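Local coordinates for endo-xylogalacturonan hydrolase A (Aspergillus tubingensis, PDB 4C2L), which hydrolyses xylogalacturonan, the xylose-substituted galacturonan backbone found in the hairy regions of pectin, at residues V237-I251 with D275-N287. Residues are numbered along the deposited sequence; the frame is centred on the assembly and turned at random.
Sequences VGSLGKSSDDSVKNI and DHGTSTVSNVTFN. With NAG (2-acetamido-2-deoxy-beta-D-glucopyranose), chain B; SO4 (sulfate ion), chain E; SO4 (sulfate ion), chain J; SO4 (sulfate ion), chain I.
Asn250 and Asn283 sit one above the other at the same corner of successive coils in the right-handed parallel beta-helix of glycoside hydrolase family 28, illustrating how this fold can repeat one residue at a corner. Both are left-handed in conformation, turning each strand onto the next face. Traced outward, Asn283 CB lies 3.5 Å from Asn250 OD1; CG stands anti to the backbone N (chi1 177°); OD1 accepts from a water also donating to Ile251 O. At the tip, Asn283 ND2 carries the first N-acetylglucosamine and donates to Asn250 OD1, 2.7 Å away, the amide planes 62° apart. Asn250 ND2 donates to Asn220 OD1, completing a short asparagine ladder over three coils. The sugar's O6 donates to Asn250 O, tying the glycan to both corners. Before the corner, strands 246-249 and 279-282 run parallel, 7° apart, with alternating backbone bonds. Inside, Val281 CG2 meets Leu240 CD1 at 3.5 Å, crossing at about a right angle, while Val237 CG1 meets Val281 CG2 tip to tip at 3.9 Å. At the far end His276, bonded through NE2 to Glu306, donates from ND1 to Lys242 O, and Thr278 N reaches Asp245 OD1 from above the carboxylate plane at 2.8 Å.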
loop_
_atom_site.group_PDB
_atom_site.type_symbol
_atom_site.label_atom_id
_atom_site.label_comp_id
_atom_site.label_asym_id
_atom_site.label_seq_id
_atom_site.Cartn_x
_atom_site.Cartn_y
_atom_site.Cartn_z
ATOM N N VAL A 237 5.909 -2.463 7.151
ATOM C CA VAL A 237 5.571 -1.512 8.214
ATOM C C VAL A 237 6.494 -0.311 8.045
ATOM O O VAL A 237 7.726 -0.433 8.086
ATOM C CB VAL A 237 5.731 -2.099 9.635
ATOM C CG1 VAL A 237 5.562 -1.010 10.697
ATOM C CG2 VAL A 237 4.726 -3.229 9.872
ATOM N N GLY A 238 5.900 0.858 7.875
ATOM C CA GLY A 238 6.673 2.094 7.801
ATOM C C GLY A 238 6.724 2.756 6.423
ATOM O O GLY A 238 5.907 2.439 5.539
ATOM N N SER A 239 7.667 3.689 6.233
ATOM C CA SER A 239 8.626 4.060 7.289
ATOM C C SER A 239 7.929 4.757 8.453
ATOM O O SER A 239 6.900 5.403 8.285
ATOM C CB SER A 239 9.708 4.991 6.751
ATOM O OG SER A 239 9.130 6.181 6.252
ATOM N N LEU A 240 8.516 4.619 9.632
ATOM C CA LEU A 240 8.028 5.309 10.819
ATOM C C LEU A 240 9.164 6.140 11.394
ATOM O O LEU A 240 10.325 5.761 11.276
ATOM C CB LEU A 240 7.592 4.280 11.871
ATOM C CG LEU A 240 6.582 3.220 11.436
ATOM C CD1 LEU A 240 6.321 2.301 12.618
ATOM C CD2 LEU A 240 5.285 3.851 10.935
ATOM N N GLY A 241 8.810 7.266 12.000
ATOM C CA GLY A 241 9.751 8.048 12.800
ATOM C C GLY A 241 10.424 9.214 12.091
ATOM O O GLY A 241 11.334 9.816 12.647
ATOM N N LYS A 242 9.971 9.552 10.876
ATOM C CA LYS A 242 10.644 10.584 10.082
ATOM C C LYS A 242 10.725 11.912 10.833
ATOM O O LYS A 242 11.794 12.530 10.879
ATOM C CB LYS A 242 9.955 10.800 8.724
ATOM C CG LYS A 242 10.627 11.856 7.851
ATOM C CD LYS A 242 9.880 12.006 6.529
ATOM C CE LYS A 242 10.401 13.160 5.685
ATOM N NZ LYS A 242 11.880 13.127 5.542
ATOM N N SER A 243 9.610 12.337 11.415
ATOM C CA SER A 243 9.561 13.647 12.068
ATOM C C SER A 243 8.635 13.689 13.282
ATOM O O SER A 243 8.355 14.768 13.820
ATOM C CB SER A 243 9.171 14.723 11.054
ATOM O OG SER A 243 7.868 14.484 10.571
ATOM N N SER A 244 8.165 12.521 13.717
ATOM C CA SER A 244 7.284 12.421 14.877
ATOM C C SER A 244 7.367 11.028 15.489
ATOM O O SER A 244 7.972 10.117 14.910
ATOM C CB SER A 244 5.836 12.750 14.492
ATOM O OG SER A 244 5.428 11.957 13.386
ATOM N N ASP A 245 6.780 10.882 16.671
ATOM C CA ASP A 245 6.644 9.592 17.316
ATOM C C ASP A 245 5.479 8.887 16.640
ATOM O O ASP A 245 4.353 9.382 16.658
ATOM C CB ASP A 245 6.369 9.787 18.810
ATOM C CG ASP A 245 7.642 10.083 19.614
ATOM O OD1 ASP A 245 8.743 10.227 19.029
ATOM O OD2 ASP A 245 7.538 10.156 20.865
ATOM N N ASP A 246 5.758 7.740 16.031
ATOM C CA ASP A 246 4.792 7.061 15.179
ATOM C C ASP A 246 4.562 5.650 15.687
ATOM O O ASP A 246 5.508 4.991 16.126
ATOM C CB ASP A 246 5.348 6.938 13.761
ATOM C CG ASP A 246 5.462 8.269 13.041
ATOM O OD1 ASP A 246 4.662 9.187 13.323
ATOM O OD2 ASP A 246 6.344 8.379 12.161
ATOM N N SER A 247 3.324 5.177 15.601
ATOM C CA SER A 247 3.031 3.804 15.992
ATOM C C SER A 247 2.226 3.040 14.948
ATOM O O SER A 247 1.426 3.618 14.198
ATOM C CB SER A 247 2.316 3.756 17.339
ATOM O OG SER A 247 0.957 4.067 17.163
ATOM N N VAL A 248 2.468 1.733 14.899
ATOM C CA VAL A 248 1.665 0.808 14.096
ATOM C C VAL A 248 1.360 -0.349 15.035
ATOM O O VAL A 248 2.283 -0.885 15.670
ATOM C CB VAL A 248 2.436 0.305 12.855
ATOM C CG1 VAL A 248 1.667 -0.821 12.154
ATOM C CG2 VAL A 248 2.661 1.443 11.870
ATOM N N LYS A 249 0.090 -0.707 15.174
ATOM C CA LYS A 249 -0.255 -1.821 16.054
ATOM C C LYS A 249 -1.378 -2.708 15.593
ATOM O O LYS A 249 -2.237 -2.292 14.802
ATOM C CB LYS A 249 -0.552 -1.330 17.476
ATOM C CG LYS A 249 -1.574 -0.244 17.584
ATOM C CD LYS A 249 -1.551 0.373 18.981
ATOM C CE LYS A 249 -2.754 1.272 19.130
ATOM N NZ LYS A 249 -2.811 1.851 20.502
ATOM N N ASN A 250 -1.374 -3.936 16.108
ATOM C CA ASN A 250 -2.510 -4.844 15.941
ATOM C C ASN A 250 -2.794 -5.106 14.465
ATOM O O ASN A 250 -3.905 -4.860 13.943
ATOM C CB ASN A 250 -3.726 -4.300 16.685
ATOM C CG ASN A 250 -3.417 -4.001 18.143
ATOM O OD1 ASN A 250 -2.718 -4.782 18.808
ATOM N ND2 ASN A 250 -3.904 -2.860 18.643
ATOM N N ILE A 251 -1.765 -5.633 13.813
ATOM C CA ILE A 251 -1.799 -5.910 12.374
ATOM C C ILE A 251 -1.717 -7.410 12.160
ATOM O O ILE A 251 -0.865 -8.078 12.765
ATOM C CB ILE A 251 -0.591 -5.256 11.672
ATOM C CG1 ILE A 251 -0.464 -3.739 11.984
ATOM C CG2 ILE A 251 -0.581 -5.551 10.173
ATOM C CD1 ILE A 251 -1.620 -2.882 11.520
ATOM N N ASP A 275 15.330 15.510 13.468
ATOM C CA ASP A 275 13.925 15.692 13.794
ATOM C C ASP A 275 13.193 14.360 13.910
ATOM O O ASP A 275 11.971 14.335 14.035
ATOM C CB ASP A 275 13.248 16.562 12.731
ATOM C CG ASP A 275 13.651 18.023 12.832
ATOM O OD1 ASP A 275 14.358 18.391 13.800
ATOM O OD2 ASP A 275 13.251 18.806 11.945
ATOM N N HIS A 276 13.942 13.263 13.872
ATOM C CA HIS A 276 13.328 11.933 13.898
ATOM C C HIS A 276 12.673 11.683 15.211
ATOM O O HIS A 276 13.133 12.170 16.242
ATOM C CB HIS A 276 14.353 10.843 13.633
ATOM C CG HIS A 276 15.115 11.016 12.343
ATOM N ND1 HIS A 276 14.517 11.388 11.189
ATOM C CD2 HIS A 276 16.459 10.839 12.049
ATOM C CE1 HIS A 276 15.444 11.471 10.212
ATOM N NE2 HIS A 276 16.629 11.124 10.737
ATOM N N GLY A 277 11.585 10.919 15.190
ATOM C CA GLY A 277 10.915 10.503 16.408
ATOM C C GLY A 277 11.151 9.034 16.695
ATOM O O GLY A 277 11.958 8.377 16.030
ATOM N N THR A 278 10.453 8.513 17.697
ATOM C CA THR A 278 10.595 7.108 18.052
ATOM C C THR A 278 9.437 6.361 17.429
ATOM O O THR A 278 8.338 6.903 17.288
ATOM C CB THR A 278 10.654 6.865 19.586
ATOM O OG1 THR A 278 11.856 7.445 20.114
ATOM C CG2 THR A 278 10.671 5.357 19.913
ATOM N N SER A 279 9.708 5.131 17.023
ATOM C CA SER A 279 8.730 4.302 16.362
ATOM C C SER A 279 8.333 3.185 17.306
ATOM O O SER A 279 9.193 2.584 17.940
ATOM C CB SER A 279 9.367 3.675 15.120
ATOM O OG SER A 279 9.741 4.670 14.186
ATOM N N THR A 280 7.041 2.903 17.372
ATOM C CA THR A 280 6.520 1.813 18.183
ATOM C C THR A 280 5.728 0.884 17.288
ATOM O O THR A 280 4.800 1.314 16.604
ATOM C CB THR A 280 5.632 2.365 19.317
ATOM O OG1 THR A 280 6.418 3.274 20.101
ATOM C CG2 THR A 280 5.116 1.261 20.210
ATOM N N VAL A 281 6.101 -0.394 17.270
ATOM C CA VAL A 281 5.352 -1.353 16.465
ATOM C C VAL A 281 5.004 -2.494 17.382
ATOM O O VAL A 281 5.908 -3.144 17.933
ATOM C CB VAL A 281 6.172 -1.871 15.268
ATOM C CG1 VAL A 281 5.324 -2.810 14.399
ATOM C CG2 VAL A 281 6.685 -0.702 14.438
ATOM N N SER A 282 3.710 -2.740 17.564
ATOM C CA SER A 282 3.299 -3.788 18.497
ATOM C C SER A 282 2.221 -4.700 17.947
ATOM O O SER A 282 1.259 -4.256 17.329
ATOM C CB SER A 282 2.885 -3.188 19.850
ATOM O OG SER A 282 1.681 -2.460 19.752
ATOM N N ASN A 283 2.407 -6.003 18.164
ATOM C CA ASN A 283 1.431 -7.003 17.746
ATOM C C ASN A 283 1.213 -6.970 16.235
ATOM O O ASN A 283 0.139 -6.603 15.759
ATOM C CB ASN A 283 0.116 -6.843 18.514
ATOM C CG ASN A 283 -0.958 -7.820 18.069
ATOM O OD1 ASN A 283 -0.668 -8.919 17.582
ATOM N ND2 ASN A 283 -2.206 -7.421 18.234
ATOM N N VAL A 284 2.248 -7.358 15.508
ATOM C CA VAL A 284 2.175 -7.468 14.060
ATOM C C VAL A 284 2.539 -8.894 13.690
ATOM O O VAL A 284 3.609 -9.372 14.036
ATOM C CB VAL A 284 3.104 -6.465 13.360
ATOM C CG1 VAL A 284 3.071 -6.680 11.852
ATOM C CG2 VAL A 284 2.693 -5.033 13.718
ATOM N N THR A 285 1.640 -9.560 12.974
ATOM C CA THR A 285 1.908 -10.927 12.527
ATOM C C THR A 285 1.930 -11.009 11.003
ATOM O O THR A 285 1.015 -10.514 10.345
ATOM C CB THR A 285 0.816 -11.875 13.047
ATOM O OG1 THR A 285 0.888 -11.932 14.475
ATOM C CG2 THR A 285 1.008 -13.300 12.464
ATOM N N PHE A 286 2.968 -11.655 10.475
ATOM C CA PHE A 286 3.096 -11.949 9.059
ATOM C C PHE A 286 3.040 -13.475 9.006
ATOM O O PHE A 286 3.973 -14.145 9.459
ATOM C CB PHE A 286 4.447 -11.497 8.519
ATOM C CG PHE A 286 4.761 -10.030 8.723
ATOM C CD1 PHE A 286 5.405 -9.596 9.887
ATOM C CD2 PHE A 286 4.474 -9.093 7.730
ATOM C CE1 PHE A 286 5.725 -8.247 10.061
ATOM C CE2 PHE A 286 4.790 -7.745 7.900
ATOM C CZ PHE A 286 5.422 -7.327 9.067
ATOM N N ASN A 287 1.954 -14.009 8.463
ATOM C CA ASN A 287 1.716 -15.460 8.453
ATOM C C ASN A 287 1.488 -16.022 7.051
ATOM O O ASN A 287 0.865 -15.371 6.213
ATOM C CB ASN A 287 0.500 -15.779 9.323
ATOM C CG ASN A 287 0.218 -17.267 9.403
ATOM O OD1 ASN A 287 1.036 -18.044 9.914
ATOM N ND2 ASN A 287 -0.948 -17.677 8.901
HETATM C C1 NAG B . -3.314 -8.237 17.833
HETATM C C2 NAG B . -4.441 -8.114 18.862
HETATM C C3 NAG B . -5.705 -8.827 18.391
HETATM C C4 NAG B . -6.076 -8.413 16.961
HETATM C C5 NAG B . -4.846 -8.527 16.035
HETATM C C6 NAG B . -5.072 -8.096 14.577
HETATM C C7 NAG B . -3.733 -8.020 21.199
HETATM C C8 NAG B . -3.299 -8.830 22.389
HETATM N N2 NAG B . -4.014 -8.721 20.107
HETATM O O3 NAG B . -6.763 -8.523 19.278
HETATM O O4 NAG B . -7.134 -9.252 16.515
HETATM O O5 NAG B . -3.764 -7.786 16.568
HETATM O O6 NAG B . -5.709 -6.839 14.491
HETATM O O7 NAG B . -3.807 -6.794 21.274
HETATM S S SO4 E . 8.364 5.534 2.838
HETATM O O1 SO4 E . 8.887 4.873 1.624
HETATM O O2 SO4 E . 9.451 6.354 3.429
HETATM O O3 SO4 E . 7.914 4.458 3.733
HETATM O O4 SO4 E . 7.263 6.445 2.475
HETATM S S SO4 J . -3.016 -1.545 22.324
HETATM O O1 SO4 J . -1.620 -1.954 22.030
HETATM O O2 SO4 J . -3.400 -2.107 23.644
HETATM O O3 SO4 J . -3.961 -2.043 21.297
HETATM O O4 SO4 J . -3.063 -0.060 22.362
HETATM S S SO4 I . -2.201 -21.765 9.024
HETATM O O1 SO4 I . -1.728 -22.305 7.730
HETATM O O2 SO4 I . -1.390 -22.342 10.121
HETATM O O3 SO4 I . -3.624 -22.123 9.224
HETATM O O4 SO4 I . -2.066 -20.291 9.025
HETATM O O HOH W 1 -0.641 -3.795 20.470
HETATM O O HOH W 2 -1.306 -9.730 14.990
#